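Local coordinates for protein meta cleavage compound hydrolase (Janthinobacterium, PDB 1J1I) that hydrolyses a carbon-carbon bond of the meta-cleavage product formed in carbazole degradation, probably releasing anthranilate, as a serine hydrolase of the alpha/beta-hydrolase fold, at residues Val17-Asn22 / Tyr30-Lys35; Gly24-Arg29 / Lys78-Asp83; Arg67-Asp72 / Lys100-Asp105; Ile84-Asp89 / Val199-Trp204; Val131-Leu136 / Leu276-Leu281. All coordinates share one frame; numbering follows the deposited sequence.

Interaction 1. Residues Val17-Asn22 / Tyr30-Lys35; sequences VERFVN and YLEAGK
Arg19 lies across the ring of Tyr30, and this is the tight part of an antiparallel beta hairpin. Arg19 CB sits 3.6 Å from the ring centroid, over one face, and makes a CH-pi contact. Tyr30 reaches it because its CG stands between the backbone N and the carbonyl carbon (chi1 62°), which lays the ring over Arg19. Val21 CG1 also touches the ring, 3.9 Å from Tyr30 CE1. The backbones hold this pair in place. Arg19 N donates to Tyr30 O at 2.9 Å, and Tyr30 N returns the bond to Arg19 O. Val17 and Glu32 form the next hydrogen-bonded pair, with Glu18 and Leu31 as the non-hydrogen-bonded pair between. A water joins the phenol to the backbone, 2.8 Å from both Tyr30 OH and Phe20 O.

Toward solvent the contact is looser. Val17 and Phe20 are exposed, and the end of Arg19 leads away from strand 26-33. Arg19 NE is 4.4 Å from Glu32 OE1, well off the guanidinium plane, so only charge acts there. Glu32 instead makes a salt bridge with Arg67, and Glu18 makes them with Lys78 and Arg29.

Strand 17-23 is the outermost strand of the sheet at this end, and strand 26-33 pairs on with strand 67-71. Helix 88-101 covers the face that carries Tyr30, with Phe98 edge-to-face against its ring.

Interaction 2. Residues Gly24-Arg29 / Lys78-Asp83; sequences GGVETR and KTAKPD
The start of strand 26-33 and the loop 78-83 meet here in a mixed contact of two hydrogen bonds, a small apolar patch and a crossing of two long basic side chains. It belongs to the alpha/beta-hydrolase fold. The loop follows strand 67-71 and leads to helix 88-101, and it passes beside the start of strand 26-33.

Ala80 N donates to Glu27 O at 2.9 Å. Two residues along, Arg29 N donates to Thr79 OG1 at 3.2 Å, with an N-H...O angle of 165°. The hydroxyl also bonds to Asp72 O, just past strand 67-71, so one oxygen links the loop to both neighbouring chain segments. Thr79 OG1 also touches Thr28 CG2, and the two threonine side chains run side by side. Thr28 OG1 turns to Val26 O and to His94 of helix 88-101.

The apolar patch is small. Val26 CG1 lies 3.6 Å from Ala80 CB, and reaches there because CG1 is trans to the backbone N (chi1 180°). Thr79 CG2 adds to it.

Both basic groups converge on Glu18, which forms salt bridges with Arg29 NE and Lys78 NZ. Arg29 NH1 has further salt bridges to Asp72 and Glu50. The shared carboxylate probably offsets the closeness of the two cations. The extended Lys78 chain runs over one face of the guanidinium, its CD 3.7 Å from Arg29 NE.

Interaction 3. Residues Arg67-Asp72 / Lys100-Asp105; sequences RVIAMD and KAMNFD
Strand 67-71 and the turn leaving helix 88-101 keep their backbones well apart, with the CA atoms of Ile69 and Met102 9.8 Å from each other, so side chains bridge the gap. Met102 is the first residue past the helix to leave helical angles.

Arg67 does most of the bridging. Its CG is anti to the backbone N (chi1 -179°) and the chain stays extended to NE, so the guanidinium arrives end-on at Asn103. NH2 donates to Asn103 OD1 at 2.9 Å, nearly straight at 165° and in the guanidinium plane. NH1 donates to Asn103 O at 3.2 Å. This second bond also lies in the guanidinium plane but comes from above the plane of the carbonyl. Arg67 NH1 has a weak bond to OD1 as well. The amide stands almost perpendicular to the guanidinium, the planes 79° apart. Arg67 NE is left for the salt bridge to Glu32 of strand 26-33, so two partners fix the rotation of the group.

Apolar atoms pack beside it. Met102 CE lies 3.7 Å from Arg67 NH2 and meets Ile69 CD1 tip to tip at 4.0 Å. Phe104 turns its ring edge to Arg67, with CE2 3.6 Å from NH1. Met102 CB covers one face of that ring. Tyr30 packs on both Ile69 and Met102.

The contact joins the sheet to the end of a helix that covers it, in the layered packing of the alpha/beta-hydrolase fold. From this turn the chain goes on to strand 108-113, which leads to Ser114, the probable nucleophile, in what looks like the nucleophile elbow of this fold.

Interaction 4. Residues Ile84-Asp89 / Val199-Trp204; sequences IEYTQD and VATMQW
The indole of Trp204 lies flat against the backbone of Thr87 and Gln88. Thr87 CA sits 3.7 Å above the middle of one face, and Gln88 N is over the same face toward the rim, 3.5 Å from Trp204 CZ3. Thr87 CG2 makes a CH-pi contact with the five-membered ring, 3.8 Å from its centroid. Glu85 OE2 comes to the edge at CD1, its carboxylate turned 80° from the ring. A chi1 of -178° points Trp204 CG away from its own backbone N and carries the indole off helix 192-208 to the start of helix 88-101.

The Tyr86 ring meets helix 192-208 obliquely. Its CD2 is 3.8 Å from Ala200 CB, and Thr201 OG1 lies near CD1. Ile84 CG1 covers one face of that ring.

No direct hydrogen bond crosses the contact. The polar links run through water: one joins Tyr86 O to Thr201 O at 2.6 and 2.8 Å. A second accepts from Tyr86 N and donates weakly to Ala200 O.

Thr87 is the N-cap of helix 88-101, with its OG1 bonded to Arg90 N, so the indole rests on a helix start. Gln88 OE1 bonds Arg91 NE, and its NE2 bonds Thr119 OG1 and Tyr213 OH. This side chain is about 10 Å from that of Ser114, the probable nucleophile. Helix 192-208 lies between strands 131-137 and 225-230, where alpha/beta-hydrolases commonly carry their cap.

Interaction 5. Residues Val131-Leu136 / Leu276-Leu281; sequences VNALVL and LSFLSL
Helix 268-281, the last of the chain, packs here on an inner strand of the alpha/beta-hydrolase sheet. The contact is a buried, mainly apolar helix-on-sheet packing. The helix runs close to antiparallel to strand 133-136, at 159°, and the short axes approach to 9.8 Å.

Phe278 carries most of it. It swings its ring opposite the backbone N (chi1 175°), toward the strand. Its CE2 atom lies 4.0 Å from Ala133 CB and 3.8 Å from Leu134 O. Its CD2 atom meets Val135 CG2 at 3.9 Å, and the two side chains lie alongside each other, pointing opposite ways. The small Ala133 also lets Leu279 come close, CD2 to CB 4.1 Å. Leu134 points away from the helix and offers its backbone instead.

No hydrogen bond joins the two segments.

Strand 131-137 lies between strands 108-113 and 225-230. Phe278 also packs on Leu226 of the latter, and Leu279 on Ser109 of the former. Leu134, on the other side, touches Ser124 of helix 114-126. The far side of helix 268-281 meets Asn273 and Asp270 of the second subunit.

How the interactions relate
From the N terminus, interaction 1 closes first, as the hairpin of strands 17-23 and 26-33. Interaction 2 opens within that hairpin and crosses it, then ends at the loop after strand 67-71. Interaction 3 in turn crosses interaction 2 and joins that strand to the end of helix 88-101. These three touch one another through Glu18, Glu32 and Asp72. Interaction 4 crosses interaction 3 and uses the other end of the same helix, 88-101. It starts beside the loop of interaction 2 and spans to helix 192-208. Interaction 5 crosses interaction 4 along the chain, yet lies on the opposite side of the molecule, where the last helix packs on the sheet.

Interaction 1. Residues Val17-Asn22 / Tyr30-Lys35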
# COMPACT_ATOMS: atom_id res chain seq x y z
N VAL A 17 22.20 18.83 -1.70
CA VAL A 17 22.96 19.94 -1.15
C VAL A 17 22.29 20.49 0.10
O VAL A 17 21.06 20.45 0.22
CB VAL A 17 23.12 21.08 -2.18
CG1 VAL A 17 24.01 22.16 -1.61
CG2 VAL A 17 23.70 20.53 -3.48
N GLU A 18 23.09 21.01 1.02
CA GLU A 18 22.57 21.57 2.26
C GLU A 18 22.34 23.07 2.09
O GLU A 18 23.20 23.79 1.57
CB GLU A 18 23.55 21.32 3.40
CG GLU A 18 23.06 21.81 4.75
CD GLU A 18 24.10 21.63 5.82
OE1 GLU A 18 25.17 22.28 5.72
OE2 GLU A 18 23.87 20.85 6.75
N ARG A 19 21.18 23.53 2.54
CA ARG A 19 20.79 24.94 2.41
C ARG A 19 20.18 25.45 3.71
O ARG A 19 19.78 24.67 4.57
CB ARG A 19 19.76 25.08 1.29
CG ARG A 19 20.19 25.84 0.05
CD ARG A 19 21.14 25.06 -0.82
NE ARG A 19 21.07 25.53 -2.20
CZ ARG A 19 21.95 25.22 -3.16
NH1 ARG A 19 22.98 24.44 -2.88
NH2 ARG A 19 21.78 25.69 -4.39
N PHE A 20 20.10 26.77 3.83
CA PHE A 20 19.50 27.40 5.01
C PHE A 20 18.57 28.51 4.56
O PHE A 20 18.81 29.17 3.55
CB PHE A 20 20.59 27.97 5.93
CG PHE A 20 21.46 26.92 6.56
CD1 PHE A 20 22.50 26.33 5.84
CD2 PHE A 20 21.25 26.52 7.87
CE1 PHE A 20 23.32 25.36 6.42
CE2 PHE A 20 22.06 25.55 8.47
CZ PHE A 20 23.10 24.97 7.74
N VAL A 21 17.50 28.72 5.32
CA VAL A 21 16.53 29.76 4.99
C VAL A 21 15.91 30.32 6.27
O VAL A 21 15.79 29.61 7.26
CB VAL A 21 15.40 29.20 4.08
CG1 VAL A 21 14.59 28.15 4.83
CG2 VAL A 21 14.50 30.33 3.59
N ASN A 22 15.52 31.59 6.24
CA ASN A 22 14.89 32.19 7.41
C ASN A 22 13.39 31.88 7.36
O ASN A 22 12.66 32.44 6.54
CB ASN A 22 15.11 33.71 7.40
CG ASN A 22 14.67 34.37 8.69
OD1 ASN A 22 13.66 33.99 9.28
ND2 ASN A 22 15.41 35.38 9.12
N TYR A 30 17.89 22.64 5.53
CA TYR A 30 17.25 21.62 4.73
C TYR A 30 18.21 21.02 3.71
O TYR A 30 19.26 21.59 3.42
CB TYR A 30 16.00 22.16 4.01
CG TYR A 30 16.22 23.29 3.02
CD1 TYR A 30 16.39 24.61 3.45
CD2 TYR A 30 16.19 23.05 1.64
CE1 TYR A 30 16.51 25.66 2.53
CE2 TYR A 30 16.31 24.09 0.72
CZ TYR A 30 16.47 25.39 1.17
OH TYR A 30 16.57 26.42 0.26
N LEU A 31 17.84 19.86 3.20
CA LEU A 31 18.61 19.16 2.19
C LEU A 31 17.77 19.23 0.92
O LEU A 31 16.56 19.05 0.97
CB LEU A 31 18.82 17.70 2.60
CG LEU A 31 19.99 17.29 3.50
CD1 LEU A 31 20.33 18.38 4.50
CD2 LEU A 31 19.63 15.99 4.20
N GLU A 32 18.41 19.49 -0.21
CA GLU A 32 17.66 19.58 -1.46
C GLU A 32 18.30 18.80 -2.60
O GLU A 32 19.53 18.74 -2.73
CB GLU A 32 17.49 21.05 -1.86
CG GLU A 32 16.94 21.23 -3.26
CD GLU A 32 16.58 22.67 -3.56
OE1 GLU A 32 17.20 23.57 -2.96
OE2 GLU A 32 15.69 22.90 -4.40
N ALA A 33 17.44 18.21 -3.43
CA ALA A 33 17.86 17.43 -4.59
C ALA A 33 16.67 17.24 -5.52
O ALA A 33 15.53 17.13 -5.07
CB ALA A 33 18.38 16.07 -4.14
N GLY A 34 16.94 17.21 -6.82
CA GLY A 34 15.87 17.00 -7.78
C GLY A 34 15.15 18.22 -8.32
O GLY A 34 15.38 19.35 -7.87
N LYS A 35 14.27 17.97 -9.28
CA LYS A 35 13.50 19.02 -9.94
C LYS A 35 12.07 18.56 -10.10
O LYS A 35 11.79 17.35 -10.10
CB LYS A 35 14.09 19.31 -11.32
CG LYS A 35 15.48 19.92 -11.31
CD LYS A 35 16.21 19.66 -12.63
CE LYS A 35 15.30 19.86 -13.84
NZ LYS A 35 14.74 21.24 -13.93
O HOH W 1 17.87 28.74 0.99

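Interaction 2. Residues Gly24-Arg29 / Lys78-Asp83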
# COMPACT_ATOMS: atom_id res chain seq x y z
N GLY A 24 10.31 32.61 8.93
CA GLY A 24 9.58 33.47 9.85
C GLY A 24 10.33 33.81 11.13
O GLY A 24 9.71 33.98 12.18
N GLY A 25 11.65 33.90 11.05
CA GLY A 25 12.42 34.23 12.24
C GLY A 25 13.27 33.08 12.74
O GLY A 25 14.17 33.28 13.55
N VAL A 26 12.98 31.87 12.27
CA VAL A 26 13.75 30.70 12.68
C VAL A 26 14.61 30.21 11.52
O VAL A 26 14.08 29.69 10.53
CB VAL A 26 12.82 29.55 13.15
CG1 VAL A 26 13.65 28.33 13.57
CG2 VAL A 26 11.95 30.01 14.32
N GLU A 27 15.93 30.38 11.63
CA GLU A 27 16.82 29.90 10.57
C GLU A 27 16.59 28.40 10.50
O GLU A 27 16.58 27.72 11.53
CB GLU A 27 18.30 30.16 10.90
CG GLU A 27 18.96 31.33 10.16
CD GLU A 27 18.43 31.55 8.75
OE1 GLU A 27 17.46 32.30 8.61
OE2 GLU A 27 18.97 30.96 7.78
N THR A 28 16.42 27.89 9.29
CA THR A 28 16.12 26.47 9.10
C THR A 28 17.05 25.81 8.10
O THR A 28 17.35 26.37 7.05
CB THR A 28 14.66 26.30 8.64
OG1 THR A 28 13.80 27.02 9.53
CG2 THR A 28 14.26 24.83 8.62
N ARG A 29 17.50 24.60 8.44
CA ARG A 29 18.38 23.84 7.57
C ARG A 29 17.61 22.77 6.82
O ARG A 29 16.77 22.08 7.40
CB ARG A 29 19.48 23.17 8.40
CG ARG A 29 20.40 22.25 7.61
CD ARG A 29 20.25 20.81 8.06
NE ARG A 29 21.33 19.96 7.57
CZ ARG A 29 21.59 18.74 8.01
NH1 ARG A 29 20.84 18.21 8.97
NH2 ARG A 29 22.61 18.05 7.52
N LYS A 78 20.29 20.96 12.42
CA LYS A 78 20.97 22.24 12.28
C LYS A 78 20.02 23.42 12.27
O LYS A 78 20.44 24.56 12.08
CB LYS A 78 21.82 22.25 11.01
CG LYS A 78 22.95 21.23 11.02
CD LYS A 78 23.86 21.41 9.82
CE LYS A 78 24.93 20.33 9.76
NZ LYS A 78 25.82 20.48 8.58
N THR A 79 18.73 23.15 12.47
CA THR A 79 17.74 24.21 12.51
C THR A 79 17.89 24.96 13.83
O THR A 79 18.39 24.39 14.81
CB THR A 79 16.31 23.64 12.36
OG1 THR A 79 16.09 23.32 10.98
CG2 THR A 79 15.26 24.63 12.83
N ALA A 80 17.47 26.22 13.86
CA ALA A 80 17.59 27.06 15.05
C ALA A 80 16.92 26.50 16.30
O ALA A 80 15.90 25.81 16.23
CB ALA A 80 17.04 28.46 14.75
N LYS A 81 17.52 26.81 17.44
CA LYS A 81 17.01 26.34 18.72
C LYS A 81 16.88 27.50 19.69
O LYS A 81 17.66 27.64 20.63
CB LYS A 81 17.97 25.28 19.27
CG LYS A 81 18.23 24.16 18.26
CD LYS A 81 19.30 23.20 18.69
CE LYS A 81 19.47 22.09 17.66
NZ LYS A 81 19.83 22.61 16.30
N PRO A 82 15.88 28.37 19.47
CA PRO A 82 15.68 29.52 20.34
C PRO A 82 15.19 29.12 21.73
O PRO A 82 14.70 28.01 21.93
CB PRO A 82 14.66 30.36 19.57
CG PRO A 82 13.83 29.31 18.90
CD PRO A 82 14.88 28.34 18.39
N ASP A 83 15.33 30.03 22.68
CA ASP A 83 14.89 29.76 24.04
C ASP A 83 13.40 30.02 24.13
O ASP A 83 12.97 31.11 24.52
CB ASP A 83 15.65 30.65 25.03
CG ASP A 83 15.20 30.43 26.45
OD1 ASP A 83 15.19 29.25 26.89
OD2 ASP A 83 14.87 31.42 27.13

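Interaction 3. Residues Arg67-Asp72 / Lys100-Asp105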
# COMPACT_ATOMS: atom_id res chain seq x y z
N ARG A 67 11.25 17.55 -6.70
CA ARG A 67 12.19 18.44 -6.03
C ARG A 67 12.05 18.03 -4.57
O ARG A 67 11.03 18.32 -3.93
CB ARG A 67 11.78 19.91 -6.19
CG ARG A 67 12.74 20.88 -5.54
CD ARG A 67 12.22 22.31 -5.56
NE ARG A 67 13.13 23.21 -4.86
CZ ARG A 67 12.83 24.47 -4.53
NH1 ARG A 67 11.65 24.98 -4.84
NH2 ARG A 67 13.73 25.21 -3.89
N VAL A 68 13.05 17.33 -4.04
CA VAL A 68 13.02 16.85 -2.67
C VAL A 68 13.63 17.84 -1.68
O VAL A 68 14.77 18.29 -1.86
CB VAL A 68 13.75 15.50 -2.55
CG1 VAL A 68 13.65 14.99 -1.13
CG2 VAL A 68 13.15 14.50 -3.54
N ILE A 69 12.88 18.15 -0.63
CA ILE A 69 13.32 19.09 0.40
C ILE A 69 13.16 18.44 1.78
O ILE A 69 12.04 18.28 2.27
CB ILE A 69 12.46 20.38 0.34
CG1 ILE A 69 12.59 21.05 -1.04
CG2 ILE A 69 12.85 21.33 1.47
CD1 ILE A 69 13.94 21.70 -1.32
N ALA A 70 14.28 18.05 2.38
CA ALA A 70 14.28 17.42 3.70
C ALA A 70 14.59 18.50 4.74
O ALA A 70 15.73 18.97 4.84
CB ALA A 70 15.32 16.31 3.75
N MET A 71 13.58 18.88 5.51
CA MET A 71 13.69 19.95 6.52
C MET A 71 13.90 19.49 7.96
O MET A 71 13.22 18.59 8.43
CB MET A 71 12.42 20.81 6.46
CG MET A 71 12.38 21.99 7.44
SD MET A 71 10.67 22.51 7.84
CE MET A 71 10.36 21.49 9.31
N ASP A 72 14.83 20.14 8.66
CA ASP A 72 15.05 19.83 10.07
C ASP A 72 14.01 20.62 10.86
O ASP A 72 13.86 21.83 10.67
CB ASP A 72 16.45 20.28 10.52
CG ASP A 72 17.53 19.27 10.18
OD1 ASP A 72 17.22 18.23 9.56
OD2 ASP A 72 18.70 19.54 10.53
N LYS A 100 6.18 28.65 3.49
CA LYS A 100 5.98 29.99 2.95
C LYS A 100 7.31 30.65 2.55
O LYS A 100 7.39 31.29 1.50
CB LYS A 100 5.28 30.88 3.99
CG LYS A 100 3.94 30.35 4.46
CD LYS A 100 2.95 30.24 3.32
CE LYS A 100 2.57 31.60 2.77
NZ LYS A 100 1.96 32.47 3.82
N ALA A 101 8.33 30.48 3.38
CA ALA A 101 9.65 31.05 3.12
C ALA A 101 10.33 30.44 1.90
O ALA A 101 11.17 31.08 1.26
CB ALA A 101 10.54 30.90 4.35
N MET A 102 10.00 29.19 1.59
CA MET A 102 10.59 28.52 0.43
C MET A 102 9.98 29.07 -0.86
O MET A 102 8.93 29.71 -0.85
CB MET A 102 10.38 27.01 0.52
CG MET A 102 11.31 26.32 1.52
SD MET A 102 13.06 26.58 1.14
CE MET A 102 13.28 25.45 -0.22
N ASN A 103 10.66 28.83 -1.97
CA ASN A 103 10.19 29.32 -3.26
C ASN A 103 9.34 28.28 -3.99
O ASN A 103 9.81 27.62 -4.92
CB ASN A 103 11.38 29.76 -4.12
CG ASN A 103 12.41 28.66 -4.34
OD1 ASN A 103 12.70 27.88 -3.43
ND2 ASN A 103 12.97 28.61 -5.55
N PHE A 104 8.09 28.14 -3.55
CA PHE A 104 7.17 27.18 -4.15
C PHE A 104 6.10 27.90 -4.96
O PHE A 104 5.48 28.85 -4.48
CB PHE A 104 6.50 26.35 -3.06
CG PHE A 104 7.46 25.53 -2.25
CD1 PHE A 104 7.25 25.34 -0.89
CD2 PHE A 104 8.56 24.93 -2.85
CE1 PHE A 104 8.12 24.56 -0.14
CE2 PHE A 104 9.44 24.14 -2.11
CZ PHE A 104 9.21 23.96 -0.75
N ASP A 105 5.88 27.45 -6.19
CA ASP A 105 4.89 28.07 -7.06
C ASP A 105 3.47 27.66 -6.67
O ASP A 105 2.52 28.39 -6.93
CB ASP A 105 5.12 27.67 -8.52
CG ASP A 105 6.54 27.94 -8.98
OD1 ASP A 105 7.05 29.05 -8.71
OD2 ASP A 105 7.14 27.05 -9.62

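Interaction 4. Residues Ile84-Asp89 / Val199-Trp204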
# COMPACT_ATOMS: atom_id res chain seq x y z
N ILE A 84 12.62 29.01 23.77
CA ILE A 84 11.17 29.12 23.78
C ILE A 84 10.56 27.83 24.31
O ILE A 84 11.26 26.87 24.61
CB ILE A 84 10.61 29.33 22.36
CG1 ILE A 84 10.84 28.06 21.53
CG2 ILE A 84 11.27 30.52 21.70
CD1 ILE A 84 10.25 28.12 20.13
N GLU A 85 9.23 27.82 24.42
CA GLU A 85 8.53 26.63 24.87
C GLU A 85 8.32 25.82 23.59
O GLU A 85 7.71 26.30 22.64
CB GLU A 85 7.18 26.98 25.50
CG GLU A 85 6.37 25.76 25.92
CD GLU A 85 5.09 26.11 26.65
OE1 GLU A 85 4.38 27.04 26.21
OE2 GLU A 85 4.79 25.45 27.67
N TYR A 86 8.86 24.60 23.57
CA TYR A 86 8.74 23.75 22.40
C TYR A 86 7.45 22.94 22.42
O TYR A 86 7.42 21.82 22.92
CB TYR A 86 9.96 22.81 22.32
CG TYR A 86 11.24 23.52 21.92
CD1 TYR A 86 11.70 23.47 20.60
CD2 TYR A 86 11.98 24.25 22.85
CE1 TYR A 86 12.87 24.14 20.22
CE2 TYR A 86 13.15 24.92 22.47
CZ TYR A 86 13.59 24.86 21.16
OH TYR A 86 14.73 25.53 20.77
N THR A 87 6.39 23.53 21.88
CA THR A 87 5.09 22.87 21.82
C THR A 87 4.84 22.32 20.42
O THR A 87 5.53 22.70 19.47
CB THR A 87 3.95 23.86 22.13
OG1 THR A 87 3.85 24.82 21.07
CG2 THR A 87 4.24 24.60 23.44
N GLN A 88 3.87 21.43 20.29
CA GLN A 88 3.55 20.86 18.98
C GLN A 88 3.05 22.01 18.11
O GLN A 88 3.30 22.06 16.91
CB GLN A 88 2.48 19.78 19.12
CG GLN A 88 2.05 19.13 17.80
CD GLN A 88 3.22 18.62 16.98
OE1 GLN A 88 4.27 18.28 17.51
NE2 GLN A 88 3.02 18.54 15.67
N ASP A 89 2.35 22.95 18.73
CA ASP A 89 1.83 24.11 18.02
C ASP A 89 2.98 24.89 17.37
O ASP A 89 2.87 25.36 16.24
CB ASP A 89 1.08 25.01 19.00
CG ASP A 89 0.08 24.25 19.84
OD1 ASP A 89 0.47 23.26 20.52
OD2 ASP A 89 -1.11 24.65 19.83
N VAL A 199 15.72 18.04 25.18
CA VAL A 199 15.20 17.88 26.53
C VAL A 199 13.93 18.71 26.70
O VAL A 199 12.95 18.23 27.27
CB VAL A 199 16.24 18.32 27.58
CG1 VAL A 199 15.58 18.42 28.96
CG2 VAL A 199 17.38 17.31 27.62
N ALA A 200 13.95 19.94 26.21
CA ALA A 200 12.79 20.83 26.30
C ALA A 200 11.63 20.27 25.48
O ALA A 200 10.48 20.33 25.90
CB ALA A 200 13.15 22.22 25.82
N THR A 201 11.95 19.73 24.30
CA THR A 201 10.93 19.15 23.43
C THR A 201 10.22 17.99 24.14
O THR A 201 8.99 17.92 24.16
CB THR A 201 11.56 18.65 22.10
OG1 THR A 201 12.01 19.78 21.33
CG2 THR A 201 10.55 17.86 21.28
N MET A 202 11.00 17.08 24.72
CA MET A 202 10.44 15.92 25.41
C MET A 202 9.69 16.30 26.68
O MET A 202 8.73 15.63 27.07
CB MET A 202 11.54 14.91 25.74
CG MET A 202 12.21 14.31 24.52
SD MET A 202 10.99 13.79 23.27
CE MET A 202 10.18 12.45 24.13
N GLN A 203 10.13 17.37 27.33
CA GLN A 203 9.50 17.83 28.56
C GLN A 203 8.05 18.22 28.30
O GLN A 203 7.14 17.81 29.03
CB GLN A 203 10.26 19.02 29.14
CG GLN A 203 9.74 19.49 30.49
CD GLN A 203 10.44 20.74 30.98
OE1 GLN A 203 11.64 20.89 30.80
NE2 GLN A 203 9.68 21.64 31.60
N TRP A 204 7.83 19.03 27.26
CA TRP A 204 6.48 19.46 26.93
C TRP A 204 5.59 18.26 26.60
O TRP A 204 4.46 18.17 27.07
CB TRP A 204 6.49 20.41 25.73
CG TRP A 204 5.13 20.90 25.39
CD1 TRP A 204 4.46 21.95 25.98
CD2 TRP A 204 4.22 20.34 24.44
NE1 TRP A 204 3.20 22.06 25.45
CE2 TRP A 204 3.02 21.09 24.50
CE3 TRP A 204 4.29 19.26 23.54
CZ2 TRP A 204 1.91 20.80 23.70
CZ3 TRP A 204 3.18 18.98 22.74
CH2 TRP A 204 2.01 19.75 22.82
O HOH W 2 7.37 19.30 22.34
O HOH W 3 9.86 23.69 25.86

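Interaction 5. Residues Val131-Leu136 / Leu276-Leu281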
# COMPACT_ATOMS: atom_id res chain seq x y z
N VAL A 131 -0.93 22.48 1.17
CA VAL A 131 -0.65 21.06 0.96
C VAL A 131 -1.44 20.34 -0.12
O VAL A 131 -2.66 20.48 -0.22
CB VAL A 131 -0.85 20.30 2.29
CG1 VAL A 131 -0.31 18.88 2.19
CG2 VAL A 131 -0.18 21.07 3.42
N ASN A 132 -0.72 19.54 -0.90
CA ASN A 132 -1.29 18.74 -1.99
C ASN A 132 -1.52 17.28 -1.57
O ASN A 132 -2.53 16.68 -1.94
CB ASN A 132 -0.34 18.78 -3.19
CG ASN A 132 -0.74 17.79 -4.27
OD1 ASN A 132 -1.78 17.94 -4.90
ND2 ASN A 132 0.09 16.77 -4.47
N ALA A 133 -0.58 16.72 -0.83
CA ALA A 133 -0.66 15.33 -0.37
C ALA A 133 0.12 15.16 0.92
O ALA A 133 1.05 15.91 1.20
CB ALA A 133 -0.10 14.38 -1.44
N LEU A 134 -0.27 14.15 1.71
CA LEU A 134 0.36 13.87 2.99
C LEU A 134 0.69 12.39 3.16
O LEU A 134 -0.12 11.52 2.84
CB LEU A 134 -0.58 14.28 4.13
CG LEU A 134 -0.15 13.94 5.56
CD1 LEU A 134 1.05 14.80 5.96
CD2 LEU A 134 -1.31 14.18 6.51
N VAL A 135 1.89 12.10 3.66
CA VAL A 135 2.31 10.72 3.90
C VAL A 135 2.65 10.61 5.37
O VAL A 135 3.55 11.29 5.86
CB VAL A 135 3.56 10.36 3.06
CG1 VAL A 135 4.02 8.94 3.41
CG2 VAL A 135 3.23 10.47 1.57
N LEU A 136 1.92 9.76 6.09
CA LEU A 136 2.14 9.56 7.51
C LEU A 136 2.81 8.20 7.65
O LEU A 136 2.24 7.18 7.29
CB LEU A 136 0.81 9.60 8.26
CG LEU A 136 0.03 10.91 8.09
CD1 LEU A 136 -1.37 10.73 8.66
CD2 LEU A 136 0.77 12.06 8.78
N LEU A 276 6.53 7.17 -4.33
CA LEU A 276 6.51 7.63 -5.71
C LEU A 276 5.18 7.25 -6.35
O LEU A 276 4.55 8.06 -7.03
CB LEU A 276 7.65 7.00 -6.51
CG LEU A 276 9.05 7.54 -6.25
CD1 LEU A 276 10.08 6.73 -7.03
CD2 LEU A 276 9.12 9.01 -6.64
N SER A 277 4.76 6.02 -6.12
CA SER A 277 3.51 5.51 -6.67
C SER A 277 2.33 6.35 -6.17
O SER A 277 1.47 6.75 -6.96
CB SER A 277 3.34 4.04 -6.27
OG SER A 277 2.18 3.46 -6.85
N PHE A 278 2.30 6.62 -4.87
CA PHE A 278 1.22 7.42 -4.29
C PHE A 278 1.18 8.82 -4.90
O PHE A 278 0.13 9.29 -5.33
CB PHE A 278 1.42 7.52 -2.78
CG PHE A 278 0.43 8.43 -2.10
CD1 PHE A 278 -0.94 8.13 -2.11
CD2 PHE A 278 0.86 9.57 -1.43
CE1 PHE A 278 -1.85 8.97 -1.46
CE2 PHE A 278 -0.05 10.41 -0.77
CZ PHE A 278 -1.41 10.10 -0.79
N LEU A 279 2.34 9.48 -4.94
CA LEU A 279 2.42 10.82 -5.50
C LEU A 279 2.09 10.90 -6.99
O LEU A 279 1.59 11.92 -7.46
CB LEU A 279 3.81 11.41 -5.24
CG LEU A 279 4.18 11.58 -3.77
CD1 LEU A 279 5.62 12.07 -3.66
CD2 LEU A 279 3.23 12.57 -3.11
N SER A 280 2.36 9.83 -7.73
CA SER A 280 2.09 9.82 -9.17
C SER A 280 0.60 9.91 -9.47
O SER A 280 0.20 10.46 -10.50
CB SER A 280 2.66 8.56 -9.82
OG SER A 280 1.95 7.41 -9.41
N LEU A 281 -0.23 9.37 -8.58
CA LEU A 281 -1.67 9.42 -8.76
C LEU A 281 -2.19 10.80 -8.40
O LEU A 281 -3.10 11.32 -9.04
CB LEU A 281 -2.36 8.38 -7.88
CG LEU A 281 -2.07 6.90 -8.13
CD1 LEU A 281 -2.81 6.07 -7.09
CD2 LEU A 281 -2.49 6.51 -9.54